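PDB 1J6O: TatD-related deoxyribonuclease from Thermotoga maritima, which probably acts as a metal-dependent DNA nuclease that hydrolyses phosphodiester bonds. Local coordinates for residues 122-136 and 147-161. Residues are numbered along the deposited sequence; the frame is centred on the assembly and turned at random.
Sequences FVEQIELAGKLNLPL and AYEILRTESLPEKRG
I126 packs against I150 and L151 where two neighbouring outer helices of the TatD TIM barrel meet; their segments 122-132 and 147-153 run in roughly the same direction, axes 34° apart and 10.6 Å at closest approach. Its CD1 lies over the centre of the F122 ring and meets I150 CG2 and L151 CD2, each at 3.6 Å. In F122, CG anti to the backbone N (chi1 177°) sets the ring so that CZ reaches L151 CG at 4.0 Å; the ring also rests on T104 and L106 of strand 98-107. The I126 CG2 branch turns to L156 CD2, extending this apolar core into the loop after the helix. P157 fills the next layer, its CG against A129 CB at 3.7 Å. In contrast to buried F122, I126 and L151, the solvent side is polar: E127 OE2 and E154 OE1, 2.9 Å apart, form no hydrogen bond and would probably repel each other. Ending helix 115-132, N133 has positive phi and closes a Schellman motif. Its ND2 donates to E158 OE1 (3.0 Å) from above the carboxylate plane and also to E268 O, while OD1 weakly accepts E158 N. With an alanine here, E158 OE1 and the O of the C-terminal E268 would probably lose their shared donor and E158 N its weak acceptor. Beyond, strands 136-141 and 161-163 begin their parallel pairing, with L136 N donating to R160 O at 2.9 Å and 170°.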
# COMPACT_ATOMS: atom_id res chain seq x y z
N PHE A 122 10.19 9.56 8.54
CA PHE A 122 10.03 8.14 8.18
C PHE A 122 10.46 7.32 9.39
O PHE A 122 9.76 6.40 9.83
CB PHE A 122 10.92 7.84 6.97
CG PHE A 122 10.91 6.38 6.54
CD1 PHE A 122 9.76 5.60 6.64
CD2 PHE A 122 12.02 5.84 5.91
CE1 PHE A 122 9.72 4.31 6.10
CE2 PHE A 122 12.00 4.54 5.36
CZ PHE A 122 10.85 3.77 5.45
N VAL A 123 11.62 7.66 9.96
CA VAL A 123 12.10 6.93 11.12
C VAL A 123 11.10 7.01 12.27
O VAL A 123 10.82 6.02 12.93
CB VAL A 123 13.47 7.48 11.59
CG1 VAL A 123 13.80 6.95 12.99
CG2 VAL A 123 14.55 7.06 10.61
N GLU A 124 10.53 8.17 12.51
CA GLU A 124 9.58 8.30 13.59
C GLU A 124 8.31 7.47 13.40
O GLU A 124 7.74 6.99 14.39
CB GLU A 124 9.25 9.78 13.80
CG GLU A 124 10.54 10.60 14.01
CD GLU A 124 10.33 12.00 14.55
OE1 GLU A 124 9.46 12.72 14.02
OE2 GLU A 124 11.06 12.40 15.50
N GLN A 125 7.89 7.26 12.16
CA GLN A 125 6.69 6.47 11.92
C GLN A 125 7.01 4.97 12.03
O GLN A 125 6.17 4.16 12.48
CB GLN A 125 6.10 6.82 10.57
CG GLN A 125 5.42 8.18 10.62
CD GLN A 125 4.84 8.60 9.29
OE1 GLN A 125 3.73 8.21 8.93
NE2 GLN A 125 5.60 9.40 8.55
N ILE A 126 8.23 4.60 11.62
CA ILE A 126 8.65 3.22 11.71
C ILE A 126 8.65 2.91 13.21
O ILE A 126 8.20 1.85 13.65
CB ILE A 126 10.08 3.05 11.16
CG1 ILE A 126 10.06 3.17 9.64
CG2 ILE A 126 10.68 1.73 11.64
CD1 ILE A 126 11.48 3.22 9.05
N GLU A 127 9.18 3.84 14.02
CA GLU A 127 9.22 3.62 15.47
C GLU A 127 7.82 3.51 16.06
O GLU A 127 7.58 2.69 16.98
CB GLU A 127 10.01 4.73 16.18
CG GLU A 127 11.44 4.72 15.69
CD GLU A 127 12.34 5.76 16.35
OE1 GLU A 127 11.96 6.94 16.43
OE2 GLU A 127 13.45 5.38 16.74
N LEU A 128 6.88 4.30 15.55
CA LEU A 128 5.52 4.22 16.06
C LEU A 128 4.90 2.86 15.69
O LEU A 128 4.22 2.23 16.51
CB LEU A 128 4.65 5.34 15.48
CG LEU A 128 3.17 5.24 15.85
CD1 LEU A 128 2.96 5.41 17.35
CD2 LEU A 128 2.40 6.30 15.10
N ALA A 129 5.12 2.41 14.46
CA ALA A 129 4.57 1.12 14.04
C ALA A 129 5.13 -0.01 14.93
O ALA A 129 4.41 -0.96 15.30
CB ALA A 129 4.89 0.87 12.57
N GLY A 130 6.42 0.08 15.27
CA GLY A 130 7.03 -0.94 16.11
C GLY A 130 6.33 -0.94 17.47
O GLY A 130 5.96 -1.99 18.02
N LYS A 131 6.13 0.26 18.02
CA LYS A 131 5.48 0.39 19.30
C LYS A 131 4.06 -0.19 19.33
O LYS A 131 3.67 -0.91 20.27
CB LYS A 131 5.44 1.88 19.67
CG LYS A 131 4.68 2.19 20.96
CD LYS A 131 4.70 3.69 21.23
CE LYS A 131 3.78 4.09 22.38
NZ LYS A 131 3.62 5.58 22.44
N LEU A 132 3.28 0.12 18.30
CA LEU A 132 1.90 -0.35 18.21
C LEU A 132 1.76 -1.73 17.60
O LEU A 132 0.67 -2.31 17.59
CB LEU A 132 1.07 0.66 17.41
CG LEU A 132 1.10 2.14 17.84
CD1 LEU A 132 0.21 2.99 16.88
CD2 LEU A 132 0.60 2.28 19.29
N ASN A 133 2.87 -2.25 17.09
CA ASN A 133 2.91 -3.55 16.46
C ASN A 133 2.01 -3.59 15.22
O ASN A 133 1.34 -4.59 14.96
CB ASN A 133 2.51 -4.63 17.45
CG ASN A 133 3.06 -5.96 17.07
OD1 ASN A 133 4.01 -6.04 16.28
ND2 ASN A 133 2.50 -7.02 17.64
N LEU A 134 1.97 -2.49 14.49
CA LEU A 134 1.17 -2.38 13.26
C LEU A 134 2.12 -2.46 12.06
O LEU A 134 3.25 -1.97 12.13
CB LEU A 134 0.43 -1.04 13.21
CG LEU A 134 -0.75 -0.82 14.15
CD1 LEU A 134 -1.27 0.62 14.00
CD2 LEU A 134 -1.87 -1.85 13.85
N PRO A 135 1.68 -3.09 10.96
CA PRO A 135 2.51 -3.21 9.76
C PRO A 135 2.65 -1.84 9.11
O PRO A 135 1.83 -0.95 9.34
CB PRO A 135 1.72 -4.21 8.90
CG PRO A 135 0.34 -3.97 9.28
CD PRO A 135 0.42 -3.83 10.80
N LEU A 136 3.72 -1.67 8.34
CA LEU A 136 3.98 -0.42 7.67
C LEU A 136 3.58 -0.49 6.20
O LEU A 136 3.71 -1.53 5.58
CB LEU A 136 5.48 -0.08 7.74
CG LEU A 136 5.97 0.38 9.12
CD1 LEU A 136 7.42 -0.07 9.35
CD2 LEU A 136 5.83 1.89 9.19
N ALA A 147 16.19 3.69 2.03
CA ALA A 147 15.10 3.18 2.83
C ALA A 147 15.55 1.85 3.45
O ALA A 147 15.31 1.60 4.63
CB ALA A 147 13.86 2.99 1.96
N TYR A 148 16.21 1.01 2.66
CA TYR A 148 16.67 -0.28 3.18
C TYR A 148 17.53 -0.08 4.43
O TYR A 148 17.30 -0.70 5.46
CB TYR A 148 17.50 -1.03 2.13
CG TYR A 148 17.93 -2.40 2.61
CD1 TYR A 148 17.01 -3.45 2.70
CD2 TYR A 148 19.26 -2.65 2.95
CE1 TYR A 148 17.41 -4.74 3.12
CE2 TYR A 148 19.67 -3.92 3.37
CZ TYR A 148 18.75 -4.96 3.45
OH TYR A 148 19.15 -6.21 3.88
N GLU A 149 18.54 0.79 4.32
CA GLU A 149 19.43 1.07 5.45
C GLU A 149 18.63 1.47 6.69
O GLU A 149 18.88 0.99 7.80
CB GLU A 149 20.39 2.21 5.09
CG GLU A 149 21.63 1.80 4.31
CD GLU A 149 22.60 0.96 5.14
OE1 GLU A 149 22.81 1.30 6.33
OE2 GLU A 149 23.17 -0.01 4.59
N ILE A 150 17.65 2.35 6.51
CA ILE A 150 16.84 2.80 7.63
C ILE A 150 16.00 1.68 8.25
O ILE A 150 16.00 1.49 9.46
CB ILE A 150 15.90 3.94 7.19
CG1 ILE A 150 16.74 5.18 6.87
CG2 ILE A 150 14.88 4.24 8.27
CD1 ILE A 150 15.90 6.37 6.35
N LEU A 151 15.30 0.94 7.41
CA LEU A 151 14.46 -0.15 7.92
C LEU A 151 15.24 -1.23 8.66
O LEU A 151 14.87 -1.65 9.75
CB LEU A 151 13.67 -0.75 6.76
CG LEU A 151 12.57 0.20 6.24
CD1 LEU A 151 12.14 -0.14 4.83
CD2 LEU A 151 11.40 0.13 7.20
N ARG A 152 16.35 -1.67 8.07
CA ARG A 152 17.15 -2.71 8.71
C ARG A 152 17.80 -2.20 9.99
O ARG A 152 18.21 -2.98 10.84
CB ARG A 152 18.21 -3.25 7.74
CG ARG A 152 19.35 -2.30 7.40
CD ARG A 152 20.50 -3.07 6.73
NE ARG A 152 21.75 -2.30 6.60
CZ ARG A 152 22.25 -1.51 7.55
NH1 ARG A 152 21.62 -1.36 8.71
NH2 ARG A 152 23.41 -0.88 7.34
N THR A 153 17.88 -0.88 10.13
CA THR A 153 18.48 -0.29 11.32
C THR A 153 17.66 -0.47 12.59
O THR A 153 18.24 -0.64 13.67
CB THR A 153 18.77 1.23 11.12
OG1 THR A 153 19.81 1.39 10.15
CG2 THR A 153 19.19 1.87 12.44
N GLU A 154 16.34 -0.43 12.52
CA GLU A 154 15.64 -0.61 13.77
C GLU A 154 14.68 -1.75 14.00
O GLU A 154 14.57 -2.69 13.20
CB GLU A 154 15.00 0.70 14.23
CG GLU A 154 14.35 1.59 13.21
CD GLU A 154 14.19 2.98 13.80
OE1 GLU A 154 13.81 3.07 14.98
OE2 GLU A 154 14.46 3.98 13.10
N SER A 155 14.02 -1.68 15.15
CA SER A 155 13.05 -2.65 15.62
C SER A 155 11.72 -2.56 14.87
O SER A 155 10.85 -1.75 15.22
CB SER A 155 12.82 -2.43 17.11
OG SER A 155 11.98 -3.43 17.67
N LEU A 156 11.56 -3.39 13.84
CA LEU A 156 10.34 -3.41 13.04
C LEU A 156 9.21 -4.21 13.66
O LEU A 156 9.43 -5.12 14.46
CB LEU A 156 10.65 -3.99 11.68
CG LEU A 156 11.70 -3.23 10.90
CD1 LEU A 156 12.00 -3.96 9.62
CD2 LEU A 156 11.21 -1.83 10.62
N PRO A 157 7.96 -3.90 13.27
CA PRO A 157 6.81 -4.63 13.80
C PRO A 157 6.90 -6.08 13.32
O PRO A 157 7.51 -6.33 12.28
CB PRO A 157 5.61 -3.92 13.17
CG PRO A 157 6.15 -2.60 12.72
CD PRO A 157 7.55 -2.89 12.29
N GLU A 158 6.29 -6.99 14.07
CA GLU A 158 6.28 -8.43 13.75
C GLU A 158 5.98 -8.60 12.27
O GLU A 158 6.75 -9.21 11.53
CB GLU A 158 5.20 -9.15 14.58
CG GLU A 158 5.50 -9.20 16.08
CD GLU A 158 4.29 -9.58 16.92
OE1 GLU A 158 3.17 -9.64 16.37
OE2 GLU A 158 4.45 -9.80 18.14
N LYS A 159 4.83 -8.08 11.85
CA LYS A 159 4.41 -8.15 10.45
C LYS A 159 5.02 -6.85 9.92
O LYS A 159 4.47 -5.78 10.14
CB LYS A 159 2.88 -8.06 10.34
CG LYS A 159 2.11 -9.17 11.02
CD LYS A 159 1.63 -10.19 9.99
CE LYS A 159 0.88 -11.34 10.65
NZ LYS A 159 -0.26 -10.85 11.46
N ARG A 160 6.15 -6.94 9.24
CA ARG A 160 6.82 -5.76 8.70
C ARG A 160 5.91 -4.86 7.87
O ARG A 160 5.79 -3.64 8.13
CB ARG A 160 8.02 -6.20 7.88
CG ARG A 160 8.88 -7.22 8.61
CD ARG A 160 10.25 -6.69 8.92
NE ARG A 160 11.09 -7.69 9.58
CZ ARG A 160 10.91 -8.12 10.82
NH1 ARG A 160 9.92 -7.65 11.57
NH2 ARG A 160 11.75 -9.01 11.33
N GLY A 161 5.27 -5.45 6.86
CA GLY A 161 4.39 -4.66 6.02
C GLY A 161 4.55 -4.86 4.53
O GLY A 161 4.89 -5.94 4.03